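Nisin leader peptide-processing serine protease NisP (Lactococcus lactis subsp. lactis, PDB 4MZD) probably acts as a subtilisin-like serine endopeptidase that removes the leader peptide from the nisin precursor during biosynthesis of the antibiotic. Local coordinates at residues Ser212-Asp217 with Ser268-Gly273; Gln207-Ser212 with Val276-Val281. All coordinates share one frame; numbering follows the deposited sequence.

Contact 1. Residues Ser212-Asp217 with Ser268-Gly273; sequences SGSYDD and SIKVPG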
ATOM      1  N   SER A 212      12.720  19.374   8.382  1.00 13.59           N
ATOM      2  CA  SER A 212      13.595  20.492   8.737  1.00 14.07           C
ATOM      3  C   SER A 212      12.752  21.757   8.631  1.00 13.57           C
ATOM      4  O   SER A 212      11.565  21.684   8.313  1.00 13.53           O
ATOM      5  CB  SER A 212      14.835  20.548   7.835  1.00 15.53           C
ATOM      6  OG  SER A 212      14.507  20.825   6.487  1.00 16.44           O
ATOM      7  N   GLY A 213      13.344  22.913   8.908  1.00 14.10           N
ATOM      8  CA  GLY A 213      12.565  24.134   8.926  1.00 14.70           C
ATOM      9  C   GLY A 213      11.639  24.170  10.127  1.00 14.15           C
ATOM     10  O   GLY A 213      11.865  23.483  11.125  1.00 14.83           O
ATOM     11  N   SER A 214      10.592  24.980  10.041  1.00 14.43           N
ATOM     12  CA  SER A 214       9.695  25.144  11.177  1.00 14.87           C
ATOM     13  C   SER A 214       8.298  25.574  10.777  1.00 14.57           C
ATOM     14  O   SER A 214       8.105  26.323   9.816  1.00 15.19           O
ATOM     15  CB  SER A 214      10.269  26.152  12.174  1.00 16.26           C
ATOM     16  OG  SER A 214      10.428  27.419  11.567  1.00 17.65           O
ATOM     17  N   TYR A 215       7.323  25.081  11.530  1.00 14.51           N
ATOM     18  CA  TYR A 215       5.972  25.603  11.459  1.00 14.97           C
ATOM     19  C   TYR A 215       5.878  26.834  12.363  1.00 16.40           C
ATOM     20  O   TYR A 215       6.850  27.209  13.021  1.00 16.39           O
ATOM     21  CB  TYR A 215       4.980  24.542  11.911  1.00 14.65           C
ATOM     22  CG  TYR A 215       4.948  23.316  11.028  1.00 13.67           C
ATOM     23  CD1 TYR A 215       4.232  23.317   9.843  1.00 13.25           C
ATOM     24  CD2 TYR A 215       5.628  22.158  11.384  1.00 13.35           C
ATOM     25  CE1 TYR A 215       4.188  22.205   9.034  1.00 12.64           C
ATOM     26  CE2 TYR A 215       5.592  21.035  10.577  1.00 12.82           C
ATOM     27  CZ  TYR A 215       4.864  21.061   9.399  1.00 12.14           C
ATOM     28  OH  TYR A 215       4.780  19.950   8.576  1.00 12.11           O
ATOM     29  N   ASP A 216       4.708  27.463  12.400  1.00 18.03           N
ATOM     30  CA  ASP A 216       4.520  28.655  13.222  1.00 20.44           C
ATOM     31  C   ASP A 216       4.888  28.408  14.682  1.00 20.51           C
ATOM     32  O   ASP A 216       5.319  29.325  15.379  1.00 21.47           O
ATOM     33  CB  ASP A 216       3.083  29.177  13.118  1.00 22.85           C
ATOM     34  CG  ASP A 216       2.831  29.949  11.835  1.00 25.01           C
ATOM     35  OD1 ASP A 216       3.803  30.229  11.102  1.00 26.25           O
ATOM     36  OD2 ASP A 216       1.660  30.294  11.568  1.00 26.16           O
ATOM     37  N   ASP A 217       4.721  27.174  15.151  1.00 20.49           N
ATOM     38  CA  ASP A 217       4.995  26.866  16.554  1.00 20.46           C
ATOM     39  C   ASP A 217       6.476  26.617  16.834  1.00 19.65           C
ATOM     40  O   ASP A 217       6.856  26.311  17.962  1.00 20.49           O
ATOM     41  CB  ASP A 217       4.134  25.695  17.062  1.00 21.16           C
ATOM     42  CG  ASP A 217       4.492  24.364  16.414  1.00 21.75           C
ATOM     43  OD1 ASP A 217       5.494  24.287  15.672  1.00 21.64           O
ATOM     44  OD2 ASP A 217       3.764  23.377  16.661  1.00 22.67           O
ATOM     45  N   SER A 268       0.514  25.498   8.788  1.00 18.84           N
ATOM     46  CA  SER A 268       1.057  26.838   8.965  1.00 20.08           C
ATOM     47  C   SER A 268       2.583  26.795   9.011  1.00 19.04           C
ATOM     48  O   SER A 268       3.175  26.529  10.055  1.00 19.41           O
ATOM     49  CB  SER A 268       0.509  27.465  10.247  1.00 22.04           C
ATOM     50  OG  SER A 268      -0.911  27.440  10.259  1.00 24.05           O
ATOM     51  N   ILE A 269       3.211  27.064   7.871  1.00 19.36           N
ATOM     52  CA  ILE A 269       4.661  26.945   7.732  1.00 19.34           C
ATOM     53  C   ILE A 269       5.358  28.296   7.878  1.00 20.09           C
ATOM     54  O   ILE A 269       4.957  29.280   7.259  1.00 21.18           O
ATOM     55  CB  ILE A 269       5.026  26.306   6.373  1.00 19.19           C
ATOM     56  CG1 ILE A 269       4.467  24.880   6.298  1.00 19.11           C
ATOM     57  CG2 ILE A 269       6.532  26.334   6.153  1.00 19.42           C
ATOM     58  CD1 ILE A 269       4.599  24.223   4.943  1.00 19.70           C
ATOM     59  N   LYS A 270       6.398  28.337   8.707  1.00 20.20           N
ATOM     60  CA  LYS A 270       7.134  29.570   8.967  1.00 21.07           C
ATOM     61  C   LYS A 270       8.430  29.612   8.163  1.00 19.72           C
ATOM     62  O   LYS A 270       8.697  30.578   7.441  1.00 20.95           O
ATOM     63  CB  LYS A 270       7.451  29.696  10.457  1.00 23.21           C
ATOM     64  CG  LYS A 270       8.161  30.993  10.814  1.00 25.61           C
ATOM     65  CD  LYS A 270       9.065  30.847  12.030  1.00 27.94           C
ATOM     66  CE  LYS A 270       8.273  30.702  13.319  1.00 29.75           C
ATOM     67  NZ  LYS A 270       7.628  29.370  13.446  1.00 30.84           N
ATOM     68  N   VAL A 271       9.246  28.575   8.319  1.00 18.36           N
ATOM     69  CA  VAL A 271      10.461  28.414   7.532  1.00 17.24           C
ATOM     70  C   VAL A 271      10.375  27.075   6.813  1.00 16.20           C
ATOM     71  O   VAL A 271      10.383  26.024   7.456  1.00 15.83           O
ATOM     72  CB  VAL A 271      11.721  28.438   8.418  1.00 17.53           C
ATOM     73  CG1 VAL A 271      12.974  28.242   7.570  1.00 18.04           C
ATOM     74  CG2 VAL A 271      11.803  29.745   9.193  1.00 17.79           C
ATOM     75  N   PRO A 272      10.267  27.100   5.477  1.00 16.23           N
ATOM     76  CA  PRO A 272      10.132  25.839   4.739  1.00 16.27           C
ATOM     77  C   PRO A 272      11.342  24.940   4.935  1.00 16.08           C
ATOM     78  O   PRO A 272      12.482  25.406   4.944  1.00 17.63           O
ATOM     79  CB  PRO A 272      10.048  26.291   3.279  1.00 17.15           C
ATOM     80  CG  PRO A 272       9.587  27.708   3.342  1.00 18.37           C
ATOM     81  CD  PRO A 272      10.189  28.275   4.591  1.00 17.58           C
ATOM     82  N   GLY A 273      11.077  23.652   5.099  1.00 14.66           N
ATOM     83  CA  GLY A 273      12.124  22.659   5.194  1.00 14.18           C
ATOM     84  C   GLY A 273      11.868  21.511   4.235  1.00 13.00           C
ATOM     85  O   GLY A 273      10.971  21.570   3.388  1.00 13.30           O
TER
HETATM   86  O   HOH W   1       2.157  30.367   8.370  1.00 40.57           O
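The Tyr215 ring meets the carbonyl of Ser268 at its edge, close to the ring plane, with Tyr215 CD1 3.4 Å from Ser268 O. Ile269 approaches the same ring obliquely, its CG1 3.8 Å from Tyr215 CE1. CG of Tyr215 lies beside the backbone N (chi1 -64°), which turns the ring inward onto Met210, while its OH bonds to Asp221 and Arg267. The second flat group, the Asp216 carboxylate, lies at the surface: OD2 comes 3.3 Å from Ser268 CB, and a water lies within bonding reach of both OD1 and Ile269 O. The backbone of Asp216 is tied in as well, its N donating to Ser268 O at 3.0 Å. Ser214 O is gripped twice, by Lys270 N and Val271 N, both at 2.9 Å, and Ser214 N returns a bond to Val271 O at 2.8 Å. Beside this pairing the Ser214 hydroxyl rests against Val271, OG 3.6 Å from CG2. Farther along, Gly213 CA and Gly273 CA approach to 4.0 Å, where neither residue carries a side chain to hold the chains apart. Lys270 and Val271 both facing Ser214 make this a classic beta bulge in a short antiparallel pairing at the surface of the subtilase domain.

Contact 2. Residues Gln207-Ser212 with Val276-Val281; sequences QYLMIS and VDAPSV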
ATOM      1  N   GLN A 207       1.819   9.723   5.134  1.00  8.05           N
ATOM      2  CA  GLN A 207       1.653  11.112   5.531  1.00  9.14           C
ATOM      3  C   GLN A 207       2.870  11.901   5.072  1.00  9.49           C
ATOM      4  O   GLN A 207       3.965  11.345   4.907  1.00 10.53           O
ATOM      5  CB  GLN A 207       1.539  11.231   7.053  1.00 10.45           C
ATOM      6  CG  GLN A 207       2.825  10.840   7.760  1.00 11.54           C
ATOM      7  CD  GLN A 207       2.679  10.666   9.264  1.00 11.31           C
ATOM      8  OE1 GLN A 207       2.910   9.585   9.783  1.00 12.09           O
ATOM      9  NE2 GLN A 207       2.321  11.728   9.965  1.00 12.01           N
ATOM     10  N   TYR A 208       2.691  13.204   4.893  1.00  8.67           N
ATOM     11  CA  TYR A 208       3.821  14.071   4.588  1.00  8.35           C
ATOM     12  C   TYR A 208       4.408  14.650   5.868  1.00  9.19           C
ATOM     13  O   TYR A 208       3.678  15.162   6.732  1.00 10.05           O
ATOM     14  CB  TYR A 208       3.419  15.203   3.630  1.00  9.45           C
ATOM     15  CG  TYR A 208       2.834  14.667   2.353  1.00  9.34           C
ATOM     16  CD1 TYR A 208       3.614  13.936   1.466  1.00 10.17           C
ATOM     17  CD2 TYR A 208       1.494  14.847   2.051  1.00 10.66           C
ATOM     18  CE1 TYR A 208       3.078  13.400   0.314  1.00  9.96           C
ATOM     19  CE2 TYR A 208       0.947  14.317   0.894  1.00 10.69           C
ATOM     20  CZ  TYR A 208       1.748  13.597   0.030  1.00  9.63           C
ATOM     21  OH  TYR A 208       1.223  13.056  -1.121  1.00  9.93           O
ATOM     22  N   LEU A 209       5.731  14.565   5.977  1.00  8.99           N
ATOM     23  CA  LEU A 209       6.466  15.090   7.122  1.00  9.53           C
ATOM     24  C   LEU A 209       7.430  16.169   6.647  1.00  9.64           C
ATOM     25  O   LEU A 209       8.171  15.955   5.686  1.00 10.23           O
ATOM     26  CB  LEU A 209       7.266  13.969   7.786  1.00 10.05           C
ATOM     27  CG  LEU A 209       6.458  12.770   8.294  1.00 10.85           C
ATOM     28  CD1 LEU A 209       7.386  11.697   8.828  1.00 11.38           C
ATOM     29  CD2 LEU A 209       5.464  13.192   9.364  1.00 11.35           C
ATOM     30  N   MET A 210       7.422  17.321   7.316  1.00 10.06           N
ATOM     31  CA  MET A 210       8.429  18.347   7.059  1.00 10.44           C
ATOM     32  C   MET A 210       9.481  18.173   8.143  1.00 10.63           C
ATOM     33  O   MET A 210       9.213  18.425   9.321  1.00 11.32           O
ATOM     34  CB  MET A 210       7.813  19.751   7.091  1.00 11.04           C
ATOM     35  CG  MET A 210       8.704  20.837   6.451  1.00 10.71           C
ATOM     36  SD  MET A 210       7.987  22.551   6.362  1.00  9.08           S
ATOM     37  CE  MET A 210       8.194  23.056   8.085  1.00 12.67           C
ATOM     38  N   ILE A 211      10.664  17.709   7.751  1.00 10.94           N
ATOM     39  CA  ILE A 211      11.639  17.219   8.723  1.00 12.04           C
ATOM     40  C   ILE A 211      12.762  18.209   9.023  1.00 13.10           C
ATOM     41  O   ILE A 211      13.651  17.916   9.818  1.00 14.39           O
ATOM     42  CB  ILE A 211      12.224  15.846   8.319  1.00 12.45           C
ATOM     43  CG1 ILE A 211      12.986  15.929   6.992  1.00 14.03           C
ATOM     44  CG2 ILE A 211      11.115  14.822   8.230  1.00 12.24           C
ATOM     45  CD1 ILE A 211      13.812  14.686   6.684  1.00 15.38           C
ATOM     46  N   SER A 212      12.720  19.374   8.382  1.00 13.59           N
ATOM     47  CA  SER A 212      13.595  20.492   8.737  1.00 14.07           C
ATOM     48  C   SER A 212      12.752  21.757   8.631  1.00 13.57           C
ATOM     49  O   SER A 212      11.565  21.684   8.313  1.00 13.53           O
ATOM     50  CB  SER A 212      14.835  20.548   7.835  1.00 15.53           C
ATOM     51  OG  SER A 212      14.507  20.825   6.487  1.00 16.44           O
ATOM     52  N   VAL A 276       9.003  15.063   3.104  1.00  9.10           N
ATOM     53  CA  VAL A 276       9.052  13.675   2.656  1.00  9.50           C
ATOM     54  C   VAL A 276       7.668  13.030   2.735  1.00  9.50           C
ATOM     55  O   VAL A 276       6.819  13.440   3.532  1.00 10.00           O
ATOM     56  CB  VAL A 276      10.076  12.848   3.467  1.00 10.55           C
ATOM     57  CG1 VAL A 276      11.463  13.458   3.342  1.00 11.56           C
ATOM     58  CG2 VAL A 276       9.665  12.754   4.929  1.00 11.31           C
ATOM     59  N   ASP A 277       7.471  12.027   1.883  1.00  9.45           N
ATOM     60  CA  ASP A 277       6.285  11.175   1.837  1.00  9.71           C
ATOM     61  C   ASP A 277       6.680   9.929   2.635  1.00  9.79           C
ATOM     62  O   ASP A 277       7.519   9.142   2.193  1.00 10.35           O
ATOM     63  CB  ASP A 277       5.994  10.860   0.357  1.00  9.56           C
ATOM     64  CG  ASP A 277       4.638  10.208   0.117  1.00  9.62           C
ATOM     65  OD1 ASP A 277       4.022   9.721   1.088  1.00 10.10           O
ATOM     66  OD2 ASP A 277       4.212  10.164  -1.063  1.00 10.09           O
ATOM     67  N   ALA A 278       6.132   9.796   3.841  1.00  9.58           N
ATOM     68  CA  ALA A 278       6.532   8.744   4.780  1.00  9.49           C
ATOM     69  C   ALA A 278       5.429   7.702   5.008  1.00  9.14           C
ATOM     70  O   ALA A 278       4.257   8.056   5.103  1.00  9.66           O
ATOM     71  CB  ALA A 278       6.932   9.373   6.106  1.00 10.99           C
ATOM     72  N   PRO A 279       5.802   6.418   5.171  1.00  8.84           N
ATOM     73  CA  PRO A 279       7.174   5.893   5.282  1.00  9.59           C
ATOM     74  C   PRO A 279       7.842   5.460   3.972  1.00  8.80           C
ATOM     75  O   PRO A 279       8.893   4.825   4.022  1.00 10.00           O
ATOM     76  CB  PRO A 279       6.991   4.674   6.189  1.00 10.72           C
ATOM     77  CG  PRO A 279       5.619   4.173   5.827  1.00 10.59           C
ATOM     78  CD  PRO A 279       4.801   5.419   5.592  1.00  9.73           C
ATOM     79  N   SER A 280       7.282   5.817   2.823  1.00  8.67           N
ATOM     80  CA  SER A 280       7.867   5.368   1.560  1.00  9.65           C
ATOM     81  C   SER A 280       9.255   5.958   1.277  1.00  9.92           C
ATOM     82  O   SER A 280      10.012   5.390   0.496  1.00 12.10           O
ATOM     83  CB  SER A 280       6.928   5.640   0.381  1.00 10.67           C
ATOM     84  OG  SER A 280       6.809   7.028   0.132  1.00 10.97           O
ATOM     85  N   VAL A 281       9.586   7.080   1.913  1.00  9.89           N
ATOM     86  CA  VAL A 281      10.847   7.770   1.665  1.00 11.35           C
ATOM     87  C   VAL A 281      12.084   6.964   2.054  1.00 11.15           C
ATOM     88  O   VAL A 281      13.148   7.137   1.464  1.00 11.95           O
ATOM     89  CB  VAL A 281      10.872   9.127   2.404  1.00 12.93           C
ATOM     90  CG1 VAL A 281      10.759   8.918   3.910  1.00 13.00           C
ATOM     91  CG2 VAL A 281      12.130   9.918   2.050  1.00 15.37           C
TER
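Leu209 and Val276 pair through two backbone bonds, Leu209 N to Val276 O and Val276 N to Leu209 O, both 2.9 Å. Gln207 and Ala278 repeat the arrangement two residues along. The tightest apolar packing is on the face carrying Leu209, Val276 and Ala278. Leu209 extends over Ala278, CD1 to CB 3.6 Å, while Val276 CG2, lodged between its own backbone N and carbonyl carbon, reaches Leu209 CB at 3.9 Å. Helix 222-238 covers Leu209 through Glu224 and Tyr225. The strands belong to the central sheet of the subtilisin-like fold: 275-278 runs antiparallel to 200-210, which pairs in parallel with 95-100 and 241-245. On the other face Tyr208 and Asp277 form the non-hydrogen-bonded pair. Tyr208 CE1 lies 3.6 Å from Asp277 CG, with ring and carboxylate planes 56° apart, so the two flat groups are inclined rather than stacked. Their polar ends are held by others: Tyr208 OH by Asp249 and Asn302, Asp277 OD2 by Gly247 and Asn302, and OD1 by a salt bridge to Arg488, which also makes a cation-pi contact with the tyrosine ring. The loose part is the end at Ile211, partly exposed beyond the strand. Its CG2 stands 4.2 Å from Val276 CG2, the side chains crossing at about a right angle, and Tyr222 and Tyr225 lie against it.

How the contacts relate
Contact 2 is the core pairing, buried in the central sheet, and contact 1 is its outlying continuation at the surface, with centres about 14 Å apart. Both join the same two runs of chain: strand 200-210 leads through Ser212, shared by both contacts, into strand 214-215, while residues 268-273 precede strand 275-278. Met210 connects them, packing with CB on Tyr215 OH and with SD near Gly273 N and Ile269 CD1. Contact 2 keeps a regular antiparallel register, with mainly apolar contacts on the Leu209 face and the Tyr208-Asp277 pair on the other. Contact 1 is irregular and relies more on backbone bonds and exposed polar groups.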